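Side-chain contacts in KaiC-like domain-containing protein (Pyrococcus horikoshii, PDB 3BS4), which is of unknown function but carries a KaiC-like domain, a RecA-type parallel alpha/beta fold that in relatives binds nucleotides, and was crystallised with an unidentified peptide: residues L61-I64 and I65-L68; D74-K77 and Y78-H82. One frame throughout, in Å; residues are numbered along the deposited sequence.

In the fold
Contact 1 (61-64 with 65-68) spans about two turns of helix 61-70, and contact 2 (74-77 with 78-82) takes in the whole short helix 75-80 with the residues that begin and end it. Their centres lie 13 Å apart, yet the two touch through V75: its CG2 meets CD1 of L68 at 3.6 Å, and its CB lies 4.0 Å from CG1 of I65. Both sit on the same side of the chain's centre, about 15 and 18 Å from it. The helices follow strand 51-56 and lead into strand 84-87, which lies beside it in the parallel part of the sheet, so together they form the connection of a beta-alpha-beta crossover.

Contact 1 (L61-I64 and I65-L68); sequences LQLI and IRIL
L63 and I67 meet one helical turn apart: CD1 of I67 reaches across to CG of L63 at 3.8 Å. Their side chains run at a slant to each other, and CG1 of I67 also packs on the carbonyl oxygen of L63. Two positions back, CD1 of I65 lies 4.1 Å from CG of L61. The same methyl is bordered by the amide end of Q62, with OE1 and NE2 both 4.1 Å away; the bend of the Q62 chain at chi2 (-57°) folds that end back toward I65. I64 and L68 lie alongside each other, CG2 of I64 touching CD1 of L68 at 4.0 Å. On the outer side, NH1 of R66 comes within 4.0 Å of CD1 of L63, whose methyl meets the guanidinium obliquely.

Beneath the side chains, the i to i+4 backbone bonds set the spacing. I65 N to L61 O and I67 N to L63 O are each 2.9 Å, and L68 N binds I64 O in the same way. Further out, F39 of helix 34-47 touches I64, I67 and L68, while M100 touches L61 and I65. The helix is therefore amphipathic: L61, I64 and L68 are buried, Q62 and R66 are exposed, and the apolar contacts are held in place by a backbone in which the carbonyls of L61 to I64 each take an N-H from I65 to L68.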
loop_
_atom_site.group_PDB
_atom_site.type_symbol
_atom_site.label_atom_id
_atom_site.label_comp_id
_atom_site.label_asym_id
_atom_site.label_seq_id
_atom_site.Cartn_x
_atom_site.Cartn_y
_atom_site.Cartn_z
ATOM N N LEU A 61 6.741 -11.908 6.715
ATOM C CA LEU A 61 6.175 -11.178 7.832
ATOM C C LEU A 61 7.237 -10.699 8.841
ATOM O O LEU A 61 7.184 -9.582 9.329
ATOM C CB LEU A 61 5.127 -12.045 8.520
ATOM C CG LEU A 61 4.349 -11.356 9.632
ATOM C CD1 LEU A 61 3.606 -10.121 9.104
ATOM C CD2 LEU A 61 3.410 -12.360 10.288
ATOM N N GLN A 62 8.206 -11.551 9.149
ATOM C CA GLN A 62 9.217 -11.177 10.122
ATOM C C GLN A 62 10.034 -9.980 9.651
ATOM O O GLN A 62 10.473 -9.164 10.460
ATOM C CB GLN A 62 10.111 -12.375 10.459
ATOM C CG GLN A 62 9.355 -13.522 11.167
ATOM C CD GLN A 62 8.640 -13.115 12.475
ATOM O OE1 GLN A 62 7.520 -13.565 12.739
ATOM N NE2 GLN A 62 9.292 -12.288 13.296
ATOM N N LEU A 63 10.211 -9.858 8.334
ATOM C CA LEU A 63 10.866 -8.689 7.779
ATOM C C LEU A 63 10.006 -7.414 7.867
ATOM O O LEU A 63 10.519 -6.344 8.159
ATOM C CB LEU A 63 11.319 -8.956 6.335
ATOM C CG LEU A 63 12.142 -7.856 5.654
ATOM C CD1 LEU A 63 13.389 -7.468 6.467
ATOM C CD2 LEU A 63 12.539 -8.273 4.243
ATOM N N ILE A 64 8.702 -7.526 7.598
ATOM C CA ILE A 64 7.779 -6.408 7.784
ATOM C C ILE A 64 7.819 -5.914 9.230
ATOM O O ILE A 64 7.805 -4.711 9.485
ATOM C CB ILE A 64 6.341 -6.825 7.422
ATOM C CG1 ILE A 64 6.246 -7.127 5.916
ATOM C CG2 ILE A 64 5.326 -5.758 7.851
ATOM C CD1 ILE A 64 6.555 -5.920 5.004
ATOM N N ILE A 65 7.861 -6.857 10.164
ATOM C CA ILE A 65 7.894 -6.521 11.577
ATOM C C ILE A 65 9.159 -5.752 11.907
ATOM O O ILE A 65 9.101 -4.743 12.595
ATOM C CB ILE A 65 7.760 -7.778 12.454
ATOM C CG1 ILE A 65 6.336 -8.340 12.319
ATOM C CG2 ILE A 65 8.059 -7.456 13.909
ATOM C CD1 ILE A 65 6.146 -9.755 12.916
ATOM N N ARG A 66 10.283 -6.212 11.378
ATOM C CA ARG A 66 11.569 -5.547 11.608
ATOM C C ARG A 66 11.583 -4.152 10.995
ATOM O O ARG A 66 12.034 -3.179 11.616
ATOM C CB ARG A 66 12.715 -6.386 11.045
ATOM C CG ARG A 66 13.099 -7.568 11.928
ATOM C CD ARG A 66 14.598 -7.845 11.843
ATOM N NE ARG A 66 14.955 -8.481 10.579
ATOM C CZ ARG A 66 16.099 -8.276 9.929
ATOM N NH1 ARG A 66 16.324 -8.904 8.785
ATOM N NH2 ARG A 66 17.016 -7.440 10.416
ATOM N N ILE A 67 11.079 -4.050 9.769
ATOM C CA ILE A 67 11.044 -2.762 9.087
ATOM C C ILE A 67 10.221 -1.771 9.886
ATOM O O ILE A 67 10.650 -0.643 10.137
ATOM C CB ILE A 67 10.476 -2.878 7.654
ATOM C CG1 ILE A 67 11.476 -3.619 6.752
ATOM C CG2 ILE A 67 10.158 -1.485 7.091
ATOM C CD1 ILE A 67 10.843 -4.242 5.492
ATOM N N LEU A 68 9.039 -2.196 10.313
ATOM C CA LEU A 68 8.159 -1.285 11.033
ATOM C C LEU A 68 8.709 -0.902 12.415
ATOM O O LEU A 68 8.442 0.203 12.886
ATOM C CB LEU A 68 6.728 -1.815 11.088
ATOM C CG LEU A 68 5.954 -1.510 9.790
ATOM C CD1 LEU A 68 4.681 -2.326 9.727
ATOM C CD2 LEU A 68 5.634 -0.016 9.705
#

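Contact 2 (D74-K77 and Y78-H82); sequences DVIK and YLENH
The carbonyl oxygen of K77 is gripped twice by N81, by side-chain ND2 at 2.8 Å and by backbone N at 3.0 Å, from opposite faces of the carbonyl plane. The ND2 bond is the straighter, 163° at the hydrogen, and K77 O lies close to the N81 amide plane, which fixes the turn of that amide. CG of N81 stands beside its own backbone N (chi1 -73°), bringing the amide back over the last turn.

V75 and L79 lie alongside each other, CG1 of V75 touching CD1 of L79 at 3.7 Å. I76 and E80 also run side by side, but here a methyl, CG2 of I76, lies 3.9 Å from carboxylate OE2 of E80. The Y78 ring turns an edge to D74, its CD2 3.3 Å from D74 O, which also takes a weak bond from Y78 N. Cut back to an alanine, Y78 would no longer turn a ring edge to D74 O, which is likely to open a gap against L46 and L84.

D74, at the N-cap, binds K77 NZ through OD2 at 3.4 Å, a long salt bridge. Beyond the helix, V75 and L79 rest on L84 of strand 84-87. A Schellman motif ends the helix, with H82 as its positive-phi residue, H82 N bonded to L79 O and R83 N to Y78 O. The start is thus held by weak bonds from K77 N and Y78 N to D74 O, while the D74 carboxylate, facing K77 NZ, may interact favourably with the positive end of the helix dipole; at the other end the N81 amide adds a second bond to a last-turn carbonyl where the chain turns into strand 84-87.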
loop_
_atom_site.group_PDB
_atom_site.type_symbol
_atom_site.label_atom_id
_atom_site.label_comp_id
_atom_site.label_asym_id
_atom_site.label_seq_id
_atom_site.Cartn_x
_atom_site.Cartn_y
_atom_site.Cartn_z
ATOM N N ASP A 74 5.403 -1.238 16.865
ATOM C CA ASP A 74 5.449 -2.615 17.312
ATOM C C ASP A 74 4.230 -3.330 16.735
ATOM O O ASP A 74 3.117 -3.200 17.246
ATOM C CB ASP A 74 5.452 -2.660 18.847
ATOM C CG ASP A 74 5.620 -4.064 19.397
ATOM O OD1 ASP A 74 5.376 -5.052 18.668
ATOM O OD2 ASP A 74 5.987 -4.183 20.587
ATOM N N VAL A 75 4.451 -4.073 15.652
ATOM C CA VAL A 75 3.360 -4.686 14.902
ATOM C C VAL A 75 2.437 -5.547 15.781
ATOM O O VAL A 75 1.218 -5.442 15.667
ATOM C CB VAL A 75 3.890 -5.474 13.687
ATOM C CG1 VAL A 75 2.803 -6.342 13.058
ATOM C CG2 VAL A 75 4.449 -4.504 12.641
ATOM N N ILE A 76 3.009 -6.383 16.649
ATOM C CA ILE A 76 2.194 -7.261 17.513
ATOM C C ILE A 76 1.161 -6.500 18.344
ATOM O O ILE A 76 0.022 -6.957 18.492
ATOM C CB ILE A 76 3.046 -8.103 18.491
ATOM C CG1 ILE A 76 4.445 -8.382 17.912
ATOM C CG2 ILE A 76 2.279 -9.364 18.920
ATOM C CD1 ILE A 76 4.696 -9.775 17.379
ATOM N N LYS A 77 1.556 -5.349 18.883
ATOM C CA LYS A 77 0.656 -4.522 19.695
ATOM C C LYS A 77 -0.520 -3.993 18.878
ATOM O O LYS A 77 -1.648 -3.981 19.340
ATOM C CB LYS A 77 1.406 -3.343 20.320
ATOM C CG LYS A 77 2.643 -3.755 21.088
ATOM C CD LYS A 77 3.024 -2.746 22.159
ATOM C CE LYS A 77 4.211 -3.251 22.982
ATOM N NZ LYS A 77 4.073 -4.693 23.349
ATOM N N TYR A 78 -0.243 -3.533 17.657
ATOM C CA TYR A 78 -1.311 -3.029 16.804
ATOM C C TYR A 78 -2.202 -4.160 16.326
ATOM O O TYR A 78 -3.401 -3.971 16.145
ATOM C CB TYR A 78 -0.738 -2.258 15.609
ATOM C CG TYR A 78 -0.216 -0.888 15.985
ATOM C CD1 TYR A 78 -1.060 0.211 16.030
ATOM C CD2 TYR A 78 1.127 -0.699 16.307
ATOM C CE1 TYR A 78 -0.582 1.474 16.388
ATOM C CE2 TYR A 78 1.610 0.549 16.659
ATOM C CZ TYR A 78 0.752 1.627 16.700
ATOM O OH TYR A 78 1.231 2.876 17.045
ATOM N N LEU A 79 -1.622 -5.336 16.115
ATOM C CA LEU A 79 -2.417 -6.507 15.762
ATOM C C LEU A 79 -3.344 -6.907 16.909
ATOM O O LEU A 79 -4.549 -7.090 16.718
ATOM C CB LEU A 79 -1.517 -7.686 15.377
ATOM C CG LEU A 79 -0.752 -7.608 14.050
ATOM C CD1 LEU A 79 0.196 -8.791 13.987
ATOM C CD2 LEU A 79 -1.691 -7.652 12.840
ATOM N N GLU A 80 -2.776 -7.015 18.106
ATOM C CA GLU A 80 -3.535 -7.526 19.244
ATOM C C GLU A 80 -4.607 -6.530 19.699
ATOM O O GLU A 80 -5.619 -6.915 20.289
ATOM C CB GLU A 80 -2.582 -7.995 20.366
ATOM C CG GLU A 80 -1.838 -9.289 19.951
ATOM C CD GLU A 80 -1.090 -10.036 21.075
ATOM O OE1 GLU A 80 -0.989 -9.527 22.215
ATOM O OE2 GLU A 80 -0.587 -11.158 20.798
ATOM N N ASN A 81 -4.407 -5.258 19.392
ATOM C CA ASN A 81 -5.372 -4.222 19.734
ATOM C C ASN A 81 -6.320 -3.886 18.588
ATOM O O ASN A 81 -7.041 -2.897 18.650
ATOM C CB ASN A 81 -4.657 -2.979 20.285
ATOM C CG ASN A 81 -4.109 -3.207 21.706
ATOM O OD1 ASN A 81 -4.854 -3.117 22.683
ATOM N ND2 ASN A 81 -2.820 -3.530 21.815
ATOM N N HIS A 82 -6.308 -4.724 17.553
ATOM C CA HIS A 82 -7.301 -4.683 16.466
ATOM C C HIS A 82 -7.211 -3.449 15.573
ATOM O O HIS A 82 -8.171 -3.127 14.881
ATOM C CB HIS A 82 -8.732 -4.852 17.029
ATOM C CG HIS A 82 -8.988 -6.220 17.575
ATOM N ND1 HIS A 82 -9.254 -6.453 18.907
ATOM C CD2 HIS A 82 -8.980 -7.432 16.974
ATOM C CE1 HIS A 82 -9.410 -7.750 19.101
ATOM N NE2 HIS A 82 -9.256 -8.367 17.943
#